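Local coordinates for uncharacterized protein (Candida albicans, PDB 5K04), which probably serves as the non-catalytic MDM20 subunit of the NatB complex, which acetylates protein N-termini, at residues A[576-588]-A[668-682]. Numbering follows the deposited sequence.
Sequences LKLLVYSIVFEDQ and NLVEFIKIVKLLAKR
Lys577 and Tyr581, one turn apart on helix 571-584, both reach Glu671 of helix 661-682, pairing two helices of the all-helical MDM20 subunit, whose family belongs to the TPR clan; the axes of 576-584 and 668-682 run 13° from parallel and approach to 12.1 Å. The carboxylate is shared. Lys577 NZ forms a salt bridge to Glu671 OE1 (2.8 Å) on its syn lone pair, while Tyr581 OH donates to Glu671 OE2 (2.6 Å) on the anti side, Glu671 OE2 lying at the edge of the tyrosine ring, near its plane. Bends at chi2 (-56°) and chi4 carry Lys577 NZ on to Asn668 OD1, a short hydrogen bond of 2.5 Å that comes in from above the carbonyl plane. Gln517 of helix 506-521 also bonds Glu671 OE1, so each oxygen of this buried acid is held, an arrangement that probably favours its ionised form.

Further along, the contact is apolar. Ile675 CD1 packs on Val580 CG1 (3.9 Å) and against the phenol end of Tyr581, and its CG2 meets Val584 CG2. The other Val584 methyl, CG1, turns to Leu678 CD2 (3.8 Å), and Phe585 CZ rests on Leu678 CD1. Tyr617 and Leu621 of helix 608-625 adjoin this patch.

Arg682 lies beside the last turn of helix 571-584 and the loop after it: its guanidinium lays one face over Val584 O, and NH2 makes a long, in-plane salt bridge to Asp587 OD1 (3.3 Å, N-H...O 140°).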
loop_
_atom_site.group_PDB
_atom_site.type_symbol
_atom_site.label_atom_id
_atom_site.label_comp_id
_atom_site.label_asym_id
_atom_site.label_seq_id
_atom_site.Cartn_x
_atom_site.Cartn_y
_atom_site.Cartn_z
ATOM N N LEU A 576 15.593 4.477 -14.134
ATOM C CA LEU A 576 16.489 5.098 -15.099
ATOM C C LEU A 576 16.002 6.481 -15.491
ATOM O O LEU A 576 16.814 7.394 -15.700
ATOM C CB LEU A 576 16.626 4.203 -16.329
ATOM C CG LEU A 576 17.421 2.913 -16.110
ATOM C CD1 LEU A 576 17.279 1.968 -17.318
ATOM C CD2 LEU A 576 18.875 3.260 -15.848
ATOM N N LYS A 577 14.680 6.646 -15.616
ATOM C CA LYS A 577 14.118 7.963 -15.885
ATOM C C LYS A 577 14.552 8.951 -14.817
ATOM O O LYS A 577 14.965 10.073 -15.123
ATOM C CB LYS A 577 12.591 7.889 -15.956
ATOM C CG LYS A 577 12.052 7.117 -17.160
ATOM C CD LYS A 577 12.566 7.670 -18.483
ATOM C CE LYS A 577 11.831 7.048 -19.671
ATOM N NZ LYS A 577 10.361 7.411 -19.759
ATOM N N LEU A 578 14.482 8.532 -13.546
ATOM C CA LEU A 578 14.846 9.424 -12.450
ATOM C C LEU A 578 16.341 9.717 -12.458
ATOM O O LEU A 578 16.759 10.846 -12.179
ATOM C CB LEU A 578 14.407 8.818 -11.121
ATOM C CG LEU A 578 12.897 8.564 -11.050
ATOM C CD1 LEU A 578 12.507 8.065 -9.674
ATOM C CD2 LEU A 578 12.121 9.822 -11.399
ATOM N N LEU A 579 17.159 8.722 -12.804
ATOM C CA LEU A 579 18.581 8.982 -13.017
ATOM C C LEU A 579 18.787 9.987 -14.137
ATOM O O LEU A 579 19.536 10.964 -13.978
ATOM C CB LEU A 579 19.314 7.683 -13.322
ATOM C CG LEU A 579 19.258 6.684 -12.161
ATOM C CD1 LEU A 579 19.982 5.394 -12.507
ATOM C CD2 LEU A 579 19.871 7.310 -10.930
ATOM N N VAL A 580 18.111 9.776 -15.274
ATOM C CA VAL A 580 18.228 10.705 -16.402
ATOM C C VAL A 580 18.032 12.136 -15.921
ATOM O O VAL A 580 18.879 13.010 -16.134
ATOM C CB VAL A 580 17.219 10.349 -17.518
ATOM C CG1 VAL A 580 17.119 11.496 -18.546
ATOM C CG2 VAL A 580 17.615 9.068 -18.227
ATOM N N TYR A 581 16.908 12.390 -15.252
ATOM C CA TYR A 581 16.622 13.752 -14.819
ATOM C C TYR A 581 17.632 14.215 -13.775
ATOM O O TYR A 581 18.026 15.383 -13.761
ATOM C CB TYR A 581 15.179 13.841 -14.303
ATOM C CG TYR A 581 14.169 13.867 -15.438
ATOM C CD1 TYR A 581 13.867 15.058 -16.098
ATOM C CD2 TYR A 581 13.526 12.713 -15.855
ATOM C CE1 TYR A 581 12.948 15.101 -17.145
ATOM C CE2 TYR A 581 12.603 12.747 -16.897
ATOM C CZ TYR A 581 12.326 13.945 -17.548
ATOM O OH TYR A 581 11.416 13.969 -18.585
ATOM N N SER A 582 18.084 13.301 -12.914
ATOM C CA SER A 582 19.091 13.647 -11.917
ATOM C C SER A 582 20.399 14.060 -12.581
ATOM O O SER A 582 21.086 14.974 -12.107
ATOM C CB SER A 582 19.324 12.463 -10.979
ATOM O OG SER A 582 18.121 12.052 -10.347
ATOM N N ILE A 583 20.749 13.398 -13.685
ATOM C CA ILE A 583 22.001 13.673 -14.386
ATOM C C ILE A 583 21.902 14.965 -15.189
ATOM O O ILE A 583 22.782 15.826 -15.116
ATOM C CB ILE A 583 22.363 12.480 -15.284
ATOM C CG1 ILE A 583 22.683 11.262 -14.413
ATOM C CG2 ILE A 583 23.503 12.848 -16.215
ATOM C CD1 ILE A 583 22.482 9.912 -15.098
ATOM N N VAL A 584 20.826 15.108 -15.963
ATOM C CA VAL A 584 20.559 16.337 -16.710
ATOM C C VAL A 584 20.777 17.563 -15.832
ATOM O O VAL A 584 21.399 18.550 -16.250
ATOM C CB VAL A 584 19.124 16.302 -17.271
ATOM C CG1 VAL A 584 18.723 17.678 -17.790
ATOM C CG2 VAL A 584 19.003 15.243 -18.344
ATOM N N PHE A 585 20.288 17.513 -14.590
ATOM C CA PHE A 585 20.338 18.657 -13.688
ATOM C C PHE A 585 21.414 18.509 -12.610
ATOM O O PHE A 585 21.323 19.120 -11.543
ATOM C CB PHE A 585 18.961 18.905 -13.071
ATOM C CG PHE A 585 17.918 19.347 -14.081
ATOM C CD1 PHE A 585 17.845 20.677 -14.493
ATOM C CD2 PHE A 585 17.024 18.434 -14.628
ATOM C CE1 PHE A 585 16.882 21.089 -15.417
ATOM C CE2 PHE A 585 16.064 18.833 -15.554
ATOM C CZ PHE A 585 15.990 20.161 -15.954
ATOM N N GLU A 586 22.449 17.718 -12.890
ATOM C CA GLU A 586 23.637 17.658 -12.046
ATOM C C GLU A 586 24.611 18.743 -12.496
ATOM O O GLU A 586 24.899 18.868 -13.691
ATOM C CB GLU A 586 24.279 16.266 -12.122
ATOM C CG GLU A 586 25.559 16.055 -11.300
ATOM C CD GLU A 586 25.483 16.594 -9.876
ATOM O OE1 GLU A 586 24.422 16.481 -9.235
ATOM O OE2 GLU A 586 26.497 17.151 -9.406
ATOM N N ASP A 587 25.088 19.549 -11.539
ATOM C CA ASP A 587 25.948 20.682 -11.856
ATOM C C ASP A 587 27.408 20.486 -11.475
ATOM O O ASP A 587 28.256 21.262 -11.934
ATOM C CB ASP A 587 25.435 21.956 -11.166
ATOM C CG ASP A 587 23.965 22.212 -11.430
ATOM O OD1 ASP A 587 23.524 22.027 -12.590
ATOM O OD2 ASP A 587 23.256 22.606 -10.477
ATOM N N GLN A 588 27.726 19.487 -10.652
ATOM C CA GLN A 588 29.087 19.314 -10.158
ATOM C C GLN A 588 29.801 18.101 -10.740
ATOM O O GLN A 588 30.860 18.256 -11.347
ATOM C CB GLN A 588 29.070 19.216 -8.621
ATOM C CG GLN A 588 28.388 20.395 -7.946
ATOM C CD GLN A 588 28.970 21.733 -8.384
ATOM O OE1 GLN A 588 30.191 21.887 -8.502
ATOM N NE2 GLN A 588 28.096 22.708 -8.624
ATOM N N ASN A 668 8.083 7.869 -25.008
ATOM C CA ASN A 668 9.456 7.913 -24.518
ATOM C C ASN A 668 10.380 8.547 -25.539
ATOM O O ASN A 668 11.315 9.272 -25.171
ATOM C CB ASN A 668 9.930 6.509 -24.159
ATOM C CG ASN A 668 9.425 6.056 -22.797
ATOM O OD1 ASN A 668 9.142 6.878 -21.913
ATOM N ND2 ASN A 668 9.319 4.743 -22.619
ATOM N N LEU A 669 10.125 8.293 -26.826
ATOM C CA LEU A 669 10.862 8.989 -27.873
ATOM C C LEU A 669 10.638 10.497 -27.798
ATOM O O LEU A 669 11.592 11.274 -27.933
ATOM C CB LEU A 669 10.467 8.471 -29.258
ATOM C CG LEU A 669 11.259 9.173 -30.379
ATOM C CD1 LEU A 669 12.766 8.907 -30.216
ATOM C CD2 LEU A 669 10.800 8.760 -31.762
ATOM N N VAL A 670 9.386 10.931 -27.595
ATOM C CA VAL A 670 9.101 12.370 -27.542
ATOM C C VAL A 670 9.855 13.006 -26.386
ATOM O O VAL A 670 10.464 14.074 -26.532
ATOM C CB VAL A 670 7.583 12.633 -27.422
ATOM C CG1 VAL A 670 7.319 14.093 -27.107
ATOM C CG2 VAL A 670 6.858 12.283 -28.690
ATOM N N GLU A 671 9.820 12.347 -25.215
ATOM C CA GLU A 671 10.507 12.850 -24.032
ATOM C C GLU A 671 12.009 12.924 -24.273
ATOM O O GLU A 671 12.666 13.907 -23.899
ATOM C CB GLU A 671 10.179 11.951 -22.836
ATOM C CG GLU A 671 10.953 12.228 -21.553
ATOM C CD GLU A 671 10.663 11.194 -20.446
ATOM O OE1 GLU A 671 10.568 9.987 -20.751
ATOM O OE2 GLU A 671 10.539 11.601 -19.268
ATOM N N PHE A 672 12.562 11.895 -24.922
ATOM C CA PHE A 672 13.989 11.880 -25.224
ATOM C C PHE A 672 14.379 13.055 -26.119
ATOM O O PHE A 672 15.446 13.653 -25.942
ATOM C CB PHE A 672 14.366 10.549 -25.873
ATOM C CG PHE A 672 15.759 10.525 -26.451
ATOM C CD1 PHE A 672 15.998 10.936 -27.767
ATOM C CD2 PHE A 672 16.832 10.086 -25.687
ATOM C CE1 PHE A 672 17.275 10.911 -28.301
ATOM C CE2 PHE A 672 18.119 10.062 -26.217
ATOM C CZ PHE A 672 18.340 10.478 -27.524
ATOM N N ILE A 673 13.531 13.396 -27.089
ATOM C CA ILE A 673 13.845 14.508 -27.984
ATOM C C ILE A 673 13.735 15.833 -27.245
ATOM O O ILE A 673 14.526 16.754 -27.477
ATOM C CB ILE A 673 12.930 14.466 -29.216
ATOM C CG1 ILE A 673 13.211 13.204 -30.017
ATOM C CG2 ILE A 673 13.144 15.696 -30.088
ATOM C CD1 ILE A 673 12.146 12.916 -31.019
ATOM N N LYS A 674 12.753 15.952 -26.344
ATOM C CA LYS A 674 12.669 17.155 -25.522
ATOM C C LYS A 674 13.943 17.340 -24.702
ATOM O O LYS A 674 14.435 18.463 -24.549
ATOM C CB LYS A 674 11.448 17.088 -24.597
ATOM C CG LYS A 674 10.091 17.031 -25.286
ATOM C CD LYS A 674 9.800 18.286 -26.073
ATOM C CE LYS A 674 8.390 18.248 -26.633
ATOM N NZ LYS A 674 8.074 19.496 -27.391
ATOM N N ILE A 675 14.486 16.241 -24.170
ATOM C CA ILE A 675 15.706 16.304 -23.370
ATOM C C ILE A 675 16.917 16.625 -24.251
ATOM O O ILE A 675 17.808 17.389 -23.854
ATOM C CB ILE A 675 15.864 14.983 -22.593
ATOM C CG1 ILE A 675 14.748 14.866 -21.548
ATOM C CG2 ILE A 675 17.236 14.852 -21.926
ATOM C CD1 ILE A 675 14.681 13.502 -20.887
ATOM N N VAL A 676 16.958 16.071 -25.469
ATOM C CA VAL A 676 17.982 16.472 -26.435
ATOM C C VAL A 676 17.978 17.989 -26.613
ATOM O O VAL A 676 19.031 18.642 -26.604
ATOM C CB VAL A 676 17.769 15.749 -27.779
ATOM C CG1 VAL A 676 18.560 16.433 -28.889
ATOM C CG2 VAL A 676 18.159 14.274 -27.680
ATOM N N LYS A 677 16.784 18.573 -26.769
ATOM C CA LYS A 677 16.691 20.013 -26.991
ATOM C C LYS A 677 17.085 20.789 -25.744
ATOM O O LYS A 677 17.751 21.825 -25.839
ATOM C CB LYS A 677 15.278 20.387 -27.445
ATOM C CG LYS A 677 14.956 19.812 -28.818
ATOM C CD LYS A 677 13.544 20.117 -29.290
ATOM C CE LYS A 677 13.368 19.619 -30.714
ATOM N NZ LYS A 677 12.008 19.901 -31.245
ATOM N N LEU A 678 16.699 20.296 -24.566
ATOM C CA LEU A 678 17.083 20.967 -23.328
ATOM C C LEU A 678 18.602 21.008 -23.186
ATOM O O LEU A 678 19.188 22.063 -22.904
ATOM C CB LEU A 678 16.419 20.262 -22.145
ATOM C CG LEU A 678 16.499 20.839 -20.729
ATOM C CD1 LEU A 678 15.406 20.255 -19.881
ATOM C CD2 LEU A 678 17.825 20.511 -20.103
ATOM N N LEU A 679 19.258 19.865 -23.399
ATOM C CA LEU A 679 20.709 19.804 -23.269
ATOM C C LEU A 679 21.409 20.615 -24.355
ATOM O O LEU A 679 22.457 21.220 -24.098
ATOM C CB LEU A 679 21.167 18.351 -23.296
ATOM C CG LEU A 679 20.761 17.586 -22.031
ATOM C CD1 LEU A 679 20.982 16.099 -22.191
ATOM C CD2 LEU A 679 21.543 18.119 -20.829
ATOM N N ALA A 680 20.852 20.640 -25.569
ATOM C CA ALA A 680 21.435 21.465 -26.623
ATOM C C ALA A 680 21.500 22.933 -26.211
ATOM O O ALA A 680 22.460 23.637 -26.547
ATOM C CB ALA A 680 20.635 21.311 -27.909
ATOM N N LYS A 681 20.488 23.410 -25.482
ATOM C CA LYS A 681 20.518 24.763 -24.936
ATOM C C LYS A 681 21.570 24.892 -23.838
ATOM O O LYS A 681 22.483 25.718 -23.929
ATOM C CB LYS A 681 19.138 25.131 -24.383
ATOM C CG LYS A 681 17.986 25.084 -25.378
ATOM C CD LYS A 681 16.655 25.256 -24.644
ATOM C CE LYS A 681 15.452 24.899 -25.514
ATOM N NZ LYS A 681 14.205 24.749 -24.697
ATOM N N ARG A 682 21.446 24.078 -22.780
ATOM C CA ARG A 682 22.326 24.190 -21.616
ATOM C C ARG A 682 23.782 23.901 -21.957
ATOM O O ARG A 682 24.681 24.421 -21.286
ATOM C CB ARG A 682 21.868 23.241 -20.506
ATOM C CG ARG A 682 20.761 23.764 -19.618
ATOM C CD ARG A 682 20.281 22.670 -18.651
ATOM N NE ARG A 682 21.306 22.216 -17.700
ATOM C CZ ARG A 682 21.235 22.404 -16.383
ATOM N NH1 ARG A 682 20.182 23.038 -15.873
ATOM N NH2 ARG A 682 22.204 21.965 -15.581
#